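Local coordinates for putative uncharacterized protein (Pseudomonas phage 201phi2-1, PDB 3R4V) that is of unknown function but belongs to the phage tubulin-like family and carries guanosine-5'-diphosphate in a nucleotide pocket, at residues 222-227 / 270-275; 227-232 / 243-248; 112-117 / 147-152. All coordinates share one frame; numbering follows the deposited sequence.

In the fold
Contacts 2 and 3 pair strands of one mixed sheet, and contact 1 lies at the end of one of its strands. Contact 3 comes first in sequence, near the centre of the chain, pairing strands 113-119 and 148-154. Contacts 1 and 2 follow in the tubulin-like C-terminal region, contact 2 nested inside the loop that contact 1 closes; they share I227, and their centres are about 12 Å apart. Contact 3 is about 14 Å from contact 1 and 16 Å from contact 2, centre to centre. Strand order 113-119, 148-154, 208-214, 264-270, 228-233, 247-252 carries the sheet from the nucleotide-binding part into the C-terminal part, ending at 247-252, one of its two outermost strands.

Contact 1. Residues 222-227 / 270-275; sequences NVPEAI and NSVGVV
N270 folds its CG between its own backbone N and carbonyl carbon (chi1 73°), which brings the carboxamide up to the carbonyl of P224, while E225 runs out extended beyond CG (chi2 -179°) and carries its carboxylate across V272. The amide then makes the one direct hydrogen bond of the contact: N270 ND2 gives a nearly straight N-H (170°) to P224 O at 2.8 Å, with the oxygen in the amide plane and the donor in the carbonyl plane. N270 OD1 accepts from H212 on strand 208-214, so both ends of the group are held and its flip is fixed, a task suited to asparagine, which both donates and accepts. V223 CG1, 3.6 Å from N270 ND2, and the P224 ring lie close to this amide. V272 packs separately, its CG1 against P224 CG at 4.1 Å. It also meets the E225 carboxylate, the two side chains crossing at about a right angle with OE1 of E225 3.7 Å from V272 CB. Farther along, I227 CD1 rests on N270 C at 3.8 Å. A water bridges the backbones, accepting from S271 N at 2.8 Å and donating to E225 O at 2.7 Å, while the S271 hydroxyl pairs with Q207. From S271 to V274 the chain makes a type I turn, the link between strand 264-270 and helix 274-294 in the C-terminal domain of this tubulin-like protein.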
loop_
_atom_site.group_PDB
_atom_site.type_symbol
_atom_site.label_atom_id
_atom_site.label_comp_id
_atom_site.label_asym_id
_atom_site.label_seq_id
_atom_site.Cartn_x
_atom_site.Cartn_y
_atom_site.Cartn_z
ATOM N N ASN A 222 -9.217 -13.793 15.203
ATOM C CA ASN A 222 -8.814 -12.715 16.089
ATOM C C ASN A 222 -8.783 -11.326 15.432
ATOM O O ASN A 222 -8.484 -10.335 16.101
ATOM C CB ASN A 222 -7.479 -13.041 16.760
ATOM C CG ASN A 222 -7.541 -14.319 17.602
ATOM O OD1 ASN A 222 -8.612 -14.727 18.068
ATOM N ND2 ASN A 222 -6.386 -14.954 17.796
ATOM N N VAL A 223 -9.099 -11.243 14.140
ATOM C CA VAL A 223 -9.227 -9.936 13.491
ATOM C C VAL A 223 -10.486 -9.268 14.050
ATOM O O VAL A 223 -11.577 -9.813 13.937
ATOM C CB VAL A 223 -9.348 -10.054 11.956
ATOM C CG1 VAL A 223 -9.596 -8.688 11.333
ATOM C CG2 VAL A 223 -8.103 -10.700 11.358
ATOM N N PRO A 224 -10.339 -8.096 14.677
ATOM C CA PRO A 224 -11.519 -7.498 15.319
ATOM C C PRO A 224 -12.514 -6.895 14.317
ATOM O O PRO A 224 -12.106 -6.324 13.293
ATOM C CB PRO A 224 -10.918 -6.399 16.209
ATOM C CG PRO A 224 -9.616 -6.066 15.564
ATOM C CD PRO A 224 -9.103 -7.338 14.942
ATOM N N GLU A 225 -13.804 -7.036 14.617
ATOM C CA GLU A 225 -14.861 -6.462 13.789
ATOM C C GLU A 225 -14.688 -6.728 12.293
ATOM O O GLU A 225 -14.721 -5.807 11.480
ATOM C CB GLU A 225 -14.978 -4.959 14.059
ATOM C CG GLU A 225 -15.347 -4.684 15.521
ATOM C CD GLU A 225 -15.514 -3.204 15.852
ATOM O OE1 GLU A 225 -15.837 -2.408 14.948
ATOM O OE2 GLU A 225 -15.320 -2.843 17.028
ATOM N N ALA A 226 -14.542 -7.995 11.930
ATOM C CA ALA A 226 -14.302 -8.349 10.541
ATOM C C ALA A 226 -15.506 -7.950 9.706
ATOM O O ALA A 226 -16.649 -8.205 10.096
ATOM C CB ALA A 226 -14.035 -9.843 10.412
ATOM N N ILE A 227 -15.257 -7.333 8.560
ATOM C CA ILE A 227 -16.332 -6.954 7.639
ATOM C C ILE A 227 -16.550 -7.978 6.529
ATOM O O ILE A 227 -17.682 -8.372 6.253
ATOM C CB ILE A 227 -16.021 -5.605 6.959
ATOM C CG1 ILE A 227 -15.781 -4.526 8.019
ATOM C CG2 ILE A 227 -17.135 -5.213 5.969
ATOM C CD1 ILE A 227 -15.152 -3.248 7.449
ATOM N N ASN A 270 -11.146 -5.576 7.658
ATOM C CA ASN A 270 -11.868 -4.839 8.691
ATOM C C ASN A 270 -11.479 -3.378 8.576
ATOM O O ASN A 270 -10.792 -3.022 7.630
ATOM C CB ASN A 270 -11.577 -5.381 10.089
ATOM C CG ASN A 270 -10.202 -5.030 10.587
ATOM O OD1 ASN A 270 -9.327 -4.623 9.818
ATOM N ND2 ASN A 270 -9.991 -5.201 11.892
ATOM N N SER A 271 -11.908 -2.532 9.511
ATOM C CA SER A 271 -11.484 -1.123 9.438
ATOM C C SER A 271 -11.287 -0.492 10.807
ATOM O O SER A 271 -10.772 0.623 10.893
ATOM C CB SER A 271 -12.466 -0.282 8.611
ATOM O OG SER A 271 -13.706 -0.136 9.308
ATOM N N VAL A 272 -11.697 -1.177 11.871
ATOM C CA VAL A 272 -11.598 -0.582 13.204
ATOM C C VAL A 272 -10.138 -0.334 13.618
ATOM O O VAL A 272 -9.863 0.540 14.420
ATOM C CB VAL A 272 -12.369 -1.384 14.277
ATOM C CG1 VAL A 272 -11.688 -2.710 14.565
ATOM C CG2 VAL A 272 -12.487 -0.572 15.555
ATOM N N GLY A 273 -9.209 -1.083 13.042
ATOM C CA GLY A 273 -7.807 -0.984 13.423
ATOM C C GLY A 273 -7.127 0.267 12.878
ATOM O O GLY A 273 -6.037 0.621 13.328
ATOM N N VAL A 274 -7.755 0.929 11.908
ATOM C CA VAL A 274 -7.164 2.134 11.303
ATOM C C VAL A 274 -7.008 3.257 12.333
ATOM O O VAL A 274 -6.056 4.032 12.276
ATOM C CB VAL A 274 -7.980 2.610 10.092
ATOM C CG1 VAL A 274 -7.440 3.952 9.544
ATOM C CG2 VAL A 274 -7.941 1.535 8.983
ATOM N N VAL A 275 -7.928 3.334 13.295
ATOM C CA VAL A 275 -7.806 4.353 14.339
ATOM C C VAL A 275 -6.469 4.236 15.068
ATOM O O VAL A 275 -5.741 5.221 15.227
ATOM C CB VAL A 275 -8.936 4.265 15.365
ATOM C CG1 VAL A 275 -8.702 5.285 16.480
ATOM C CG2 VAL A 275 -10.290 4.483 14.697
HETATM O O HOH W 1 -13.978 -3.182 11.312
#

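Contact 2. Residues 227-232 / 243-248; sequences ISQLSL and GTPIYR
S228 lies beside Y247 and Q229 beside R248 in a parallel beta pairing, which adds strand 247-252, one of the two outermost of the sheet, to strand 228-233. Where the pairing begins, I227 and S228 both face I269 on the other side of their strand, a classic beta bulge.

The backbone bonds come first. I227 O accepts twice: I246 N reaches it at 2.8 Å from above the carbonyl plane, whereas Y247 N lies in that plane at a longer 3.2 Å. Q229 N then donates to Y247 O at 2.8 Å. CA-H...O contacts complete the ladder, among them R248 CA to Q229 O at 3.4 Å.

Polar and aromatic groups meet on the face that S228 and Y247 share. With OG anti to the backbone N (chi1 -175°), S228 sets its hydroxyl 3.3 Å from Y247 CD2, obliquely to the ring. This small side chain leaves room for the large tyrosine, and its OG also bonds to W194 O. The tyrosine ring packs against helix 188-195, and its hydroxyl pairs with K249 NZ.

On the face of Q229 and R248 a polar side chain lies against a proline ring. The long, extended glutamine suits this place, its methylenes and amide lying obliquely along P245. R248 runs beside it, pointing the same way, with NH1 3.6 Å from Q229 NE2; NH1 bonds to F242 O, to which NE2 bonds weakly. G243, near this amide, has phi 77°, which glycine adopts with ease. The tightest meeting with the proline ring is that of Q229 OE1 with P245 CG, at 3.5 Å.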
loop_
_atom_site.group_PDB
_atom_site.type_symbol
_atom_site.label_atom_id
_atom_site.label_comp_id
_atom_site.label_asym_id
_atom_site.label_seq_id
_atom_site.Cartn_x
_atom_site.Cartn_y
_atom_site.Cartn_z
ATOM N N ILE A 227 -15.257 -7.333 8.560
ATOM C CA ILE A 227 -16.332 -6.954 7.639
ATOM C C ILE A 227 -16.550 -7.978 6.529
ATOM O O ILE A 227 -17.682 -8.372 6.253
ATOM C CB ILE A 227 -16.021 -5.605 6.959
ATOM C CG1 ILE A 227 -15.781 -4.526 8.019
ATOM C CG2 ILE A 227 -17.135 -5.213 5.969
ATOM C CD1 ILE A 227 -15.152 -3.248 7.449
ATOM N N SER A 228 -15.464 -8.389 5.877
ATOM C CA SER A 228 -15.575 -9.195 4.667
ATOM C C SER A 228 -14.419 -10.188 4.615
ATOM O O SER A 228 -13.261 -9.804 4.750
ATOM C CB SER A 228 -15.559 -8.262 3.446
ATOM O OG SER A 228 -15.772 -8.949 2.236
ATOM N N GLN A 229 -14.730 -11.458 4.384
ATOM C CA GLN A 229 -13.770 -12.530 4.623
ATOM C C GLN A 229 -13.725 -13.458 3.418
ATOM O O GLN A 229 -14.766 -13.826 2.883
ATOM C CB GLN A 229 -14.279 -13.314 5.827
ATOM C CG GLN A 229 -13.284 -14.116 6.623
ATOM C CD GLN A 229 -13.878 -14.480 7.971
ATOM O OE1 GLN A 229 -13.932 -13.649 8.882
ATOM N NE2 GLN A 229 -14.381 -15.708 8.088
ATOM N N LEU A 230 -12.525 -13.837 2.995
ATOM C CA LEU A 230 -12.367 -14.860 1.961
ATOM C C LEU A 230 -11.394 -15.913 2.484
ATOM O O LEU A 230 -10.304 -15.567 2.924
ATOM C CB LEU A 230 -11.818 -14.221 0.691
ATOM C CG LEU A 230 -12.420 -14.634 -0.646
ATOM C CD1 LEU A 230 -12.256 -13.522 -1.663
ATOM C CD2 LEU A 230 -11.765 -15.918 -1.133
ATOM N N SER A 231 -11.793 -17.186 2.459
ATOM C CA SER A 231 -10.935 -18.271 2.938
ATOM C C SER A 231 -10.603 -19.259 1.824
ATOM O O SER A 231 -11.483 -19.652 1.062
ATOM C CB SER A 231 -11.605 -19.018 4.098
ATOM O OG SER A 231 -11.735 -18.166 5.230
ATOM N N LEU A 232 -9.327 -19.640 1.725
ATOM C CA LEU A 232 -8.909 -20.698 0.812
ATOM C C LEU A 232 -8.494 -21.930 1.603
ATOM O O LEU A 232 -7.770 -21.820 2.587
ATOM C CB LEU A 232 -7.739 -20.237 -0.054
ATOM C CG LEU A 232 -8.030 -19.059 -0.994
ATOM C CD1 LEU A 232 -6.784 -18.688 -1.780
ATOM C CD2 LEU A 232 -9.186 -19.403 -1.930
ATOM N N GLY A 243 -16.073 -16.822 12.713
ATOM C CA GLY A 243 -16.137 -15.373 12.706
ATOM C C GLY A 243 -17.534 -14.812 12.507
ATOM O O GLY A 243 -18.502 -15.568 12.370
ATOM N N THR A 244 -17.629 -13.483 12.488
ATOM C CA THR A 244 -18.891 -12.768 12.297
ATOM C C THR A 244 -18.864 -11.725 11.161
ATOM O O THR A 244 -19.469 -10.658 11.278
ATOM C CB THR A 244 -19.299 -12.038 13.593
ATOM O OG1 THR A 244 -18.137 -11.443 14.187
ATOM C CG2 THR A 244 -19.920 -13.004 14.581
ATOM N N PRO A 245 -18.166 -12.022 10.056
ATOM C CA PRO A 245 -18.151 -11.014 8.992
ATOM C C PRO A 245 -19.519 -10.868 8.341
ATOM O O PRO A 245 -20.358 -11.766 8.441
ATOM C CB PRO A 245 -17.167 -11.599 7.983
ATOM C CG PRO A 245 -17.274 -13.065 8.178
ATOM C CD PRO A 245 -17.483 -13.262 9.649
ATOM N N ILE A 246 -19.728 -9.730 7.690
ATOM C CA ILE A 246 -20.934 -9.454 6.934
ATOM C C ILE A 246 -20.937 -10.235 5.631
ATOM O O ILE A 246 -21.989 -10.653 5.146
ATOM C CB ILE A 246 -21.035 -7.959 6.596
ATOM C CG1 ILE A 246 -21.187 -7.132 7.872
ATOM C CG2 ILE A 246 -22.182 -7.706 5.623
ATOM C CD1 ILE A 246 -22.325 -7.598 8.752
ATOM N N TYR A 247 -19.755 -10.420 5.056
ATOM C CA TYR A 247 -19.626 -11.146 3.801
ATOM C C TYR A 247 -18.569 -12.218 3.987
ATOM O O TYR A 247 -17.524 -11.962 4.565
ATOM C CB TYR A 247 -19.231 -10.187 2.668
ATOM C CG TYR A 247 -18.936 -10.872 1.346
ATOM C CD1 TYR A 247 -19.923 -11.011 0.372
ATOM C CD2 TYR A 247 -17.668 -11.365 1.067
ATOM C CE1 TYR A 247 -19.656 -11.631 -0.835
ATOM C CE2 TYR A 247 -17.389 -11.992 -0.137
ATOM C CZ TYR A 247 -18.385 -12.116 -1.085
ATOM O OH TYR A 247 -18.113 -12.733 -2.285
ATOM N N ARG A 248 -18.848 -13.425 3.510
ATOM C CA ARG A 248 -17.942 -14.557 3.676
ATOM C C ARG A 248 -17.973 -15.437 2.427
ATOM O O ARG A 248 -19.061 -15.748 1.939
ATOM C CB ARG A 248 -18.396 -15.366 4.895
ATOM C CG ARG A 248 -17.902 -16.798 4.951
ATOM C CD ARG A 248 -18.873 -17.690 5.733
ATOM N NE ARG A 248 -19.236 -17.141 7.038
ATOM C CZ ARG A 248 -18.479 -17.238 8.127
ATOM N NH1 ARG A 248 -17.308 -17.857 8.067
ATOM N NH2 ARG A 248 -18.888 -16.713 9.275
#

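Contact 3. Residues 112-117 / 147-152; sequences SFVSFV and PIVVNY
S115 with V150, F116 with N151 and V117 with Y152 form parallel bridges between strands 113-117 and 148-152, whose axes approach to 4.6 Å and cross at -33°. The bonds step from strand to strand: S115 N to V149 O at 2.9 Å, N151 N to S115 O, and V117 N to N151 O. Before this ladder begins, a water takes the place of direct bonding, accepting from V149 N and donating to F113 O at 2.8 Å and to P147 O. A second water donates to V149 O and is hydrogen-bonded to S115 OG, so the small serine hydroxyl is satisfied inside the core.

On one face F116 and N151 cross with ring and amide planes 49° apart. With CG anti to the backbone N (chi1 -177°), N151 lays its amide beside the F116 ring, OD1 3.5 Å from F116 CD1; CB is as near. The phenyl fits here because helix 161-178 covers it. Branched valines suit extended strands and pack closely against one another, as V114 CG1 does on this face against V149 CG1 at 3.9 Å. On the other face V117 CG2 lies 4.1 Å from V150 CB and meets the edge of the Y152 ring. F113 offers its ring edge, at CZ, to I148 CD1 at 4.0 Å.

Helix 124-144 connects these strands in a beta-alpha-beta unit, and the side chain of V117 lies about 10 Å from the bound GDP. Within this apolar setting N151 ND2 bonds to L211 O and OD1 to K171 NZ; the lysine charge would probably polarise the amide and make its N-H a stronger donor to L211 O.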
loop_
_atom_site.group_PDB
_atom_site.type_symbol
_atom_site.label_atom_id
_atom_site.label_comp_id
_atom_site.label_asym_id
_atom_site.label_seq_id
_atom_site.Cartn_x
_atom_site.Cartn_y
_atom_site.Cartn_z
ATOM N N SER A 112 -11.540 -3.962 -8.836
ATOM C CA SER A 112 -11.289 -4.663 -7.585
ATOM C C SER A 112 -9.787 -4.665 -7.344
ATOM O O SER A 112 -9.013 -5.097 -8.203
ATOM C CB SER A 112 -11.770 -6.114 -7.688
ATOM O OG SER A 112 -13.162 -6.191 -7.936
ATOM N N PHE A 113 -9.363 -4.181 -6.188
ATOM C CA PHE A 113 -7.936 -4.101 -5.926
ATOM C C PHE A 113 -7.656 -3.987 -4.435
ATOM O O PHE A 113 -8.531 -3.622 -3.651
ATOM C CB PHE A 113 -7.302 -2.923 -6.704
ATOM C CG PHE A 113 -7.910 -1.584 -6.363
ATOM C CD1 PHE A 113 -7.404 -0.826 -5.313
ATOM C CD2 PHE A 113 -8.993 -1.090 -7.086
ATOM C CE1 PHE A 113 -7.969 0.422 -4.994
ATOM C CE2 PHE A 113 -9.567 0.141 -6.777
ATOM C CZ PHE A 113 -9.055 0.899 -5.726
ATOM N N VAL A 114 -6.439 -4.345 -4.048
ATOM C CA VAL A 114 -5.940 -4.065 -2.703
ATOM C C VAL A 114 -4.572 -3.413 -2.796
ATOM O O VAL A 114 -3.914 -3.503 -3.829
ATOM C CB VAL A 114 -5.846 -5.323 -1.807
ATOM C CG1 VAL A 114 -7.231 -5.966 -1.647
ATOM C CG2 VAL A 114 -4.828 -6.334 -2.362
ATOM N N SER A 115 -4.150 -2.742 -1.723
ATOM C CA SER A 115 -2.839 -2.087 -1.724
ATOM C C SER A 115 -1.980 -2.612 -0.594
ATOM O O SER A 115 -2.491 -3.044 0.430
ATOM C CB SER A 115 -3.011 -0.579 -1.534
ATOM O OG SER A 115 -3.818 -0.040 -2.571
ATOM N N PHE A 116 -0.668 -2.556 -0.785
ATOM C CA PHE A 116 0.276 -2.864 0.268
ATOM C C PHE A 116 1.078 -1.589 0.530
ATOM O O PHE A 116 1.803 -1.119 -0.357
ATOM C CB PHE A 116 1.203 -4.007 -0.172
ATOM C CG PHE A 116 0.526 -5.352 -0.150
ATOM C CD1 PHE A 116 0.613 -6.164 0.966
ATOM C CD2 PHE A 116 -0.245 -5.764 -1.220
ATOM C CE1 PHE A 116 -0.046 -7.381 1.002
ATOM C CE2 PHE A 116 -0.911 -6.989 -1.188
ATOM C CZ PHE A 116 -0.802 -7.789 -0.089
ATOM N N VAL A 117 0.924 -1.009 1.719
ATOM C CA VAL A 117 1.514 0.308 1.972
ATOM C C VAL A 117 2.410 0.244 3.198
ATOM O O VAL A 117 2.124 -0.489 4.152
ATOM C CB VAL A 117 0.439 1.407 2.135
ATOM C CG1 VAL A 117 -0.345 1.588 0.820
ATOM C CG2 VAL A 117 -0.485 1.106 3.310
ATOM N N PRO A 147 -14.511 1.039 -0.724
ATOM C CA PRO A 147 -13.502 0.755 0.310
ATOM C C PRO A 147 -12.120 0.791 -0.313
ATOM O O PRO A 147 -11.916 0.291 -1.422
ATOM C CB PRO A 147 -13.823 -0.675 0.751
ATOM C CG PRO A 147 -15.280 -0.880 0.321
ATOM C CD PRO A 147 -15.407 -0.108 -0.947
ATOM N N ILE A 148 -11.178 1.400 0.395
ATOM C CA ILE A 148 -9.798 1.372 -0.054
ATOM C C ILE A 148 -9.054 0.471 0.905
ATOM O O ILE A 148 -8.811 0.827 2.062
ATOM C CB ILE A 148 -9.187 2.787 -0.105
ATOM C CG1 ILE A 148 -9.937 3.655 -1.137
ATOM C CG2 ILE A 148 -7.673 2.697 -0.377
ATOM C CD1 ILE A 148 -9.796 3.220 -2.607
ATOM N N VAL A 149 -8.757 -0.737 0.433
ATOM C CA VAL A 149 -8.377 -1.842 1.301
ATOM C C VAL A 149 -6.878 -1.984 1.236
ATOM O O VAL A 149 -6.328 -2.208 0.171
ATOM C CB VAL A 149 -9.043 -3.146 0.792
ATOM C CG1 VAL A 149 -8.597 -4.345 1.583
ATOM C CG2 VAL A 149 -10.570 -3.006 0.858
ATOM N N VAL A 150 -6.227 -1.846 2.383
ATOM C CA VAL A 150 -4.773 -1.852 2.412
ATOM C C VAL A 150 -4.223 -2.794 3.466
ATOM O O VAL A 150 -4.763 -2.929 4.556
ATOM C CB VAL A 150 -4.203 -0.436 2.655
ATOM C CG1 VAL A 150 -4.901 0.593 1.741
ATOM C CG2 VAL A 150 -4.327 -0.036 4.104
ATOM N N ASN A 151 -3.128 -3.454 3.119
ATOM C CA ASN A 151 -2.343 -4.188 4.085
ATOM C C ASN A 151 -1.267 -3.213 4.523
ATOM O O ASN A 151 -0.431 -2.790 3.710
ATOM C CB ASN A 151 -1.718 -5.407 3.419
ATOM C CG ASN A 151 -0.932 -6.262 4.393
ATOM O OD1 ASN A 151 0.298 -6.197 4.448
ATOM N ND2 ASN A 151 -1.639 -7.069 5.172
ATOM N N TYR A 152 -1.324 -2.831 5.791
ATOM C CA TYR A 152 -0.451 -1.798 6.333
ATOM C C TYR A 152 0.741 -2.448 7.021
ATOM O O TYR A 152 0.570 -3.329 7.855
ATOM C CB TYR A 152 -1.212 -0.935 7.341
ATOM C CG TYR A 152 -0.312 0.029 8.092
ATOM C CD1 TYR A 152 0.141 1.201 7.484
ATOM C CD2 TYR A 152 0.104 -0.246 9.393
ATOM C CE1 TYR A 152 0.972 2.087 8.174
ATOM C CE2 TYR A 152 0.930 0.634 10.089
ATOM C CZ TYR A 152 1.369 1.793 9.465
ATOM O OH TYR A 152 2.189 2.664 10.149
HETATM O O HOH W 2 -9.392 -1.331 -2.349
HETATM O O HOH W 3 -6.437 -0.529 -2.027
#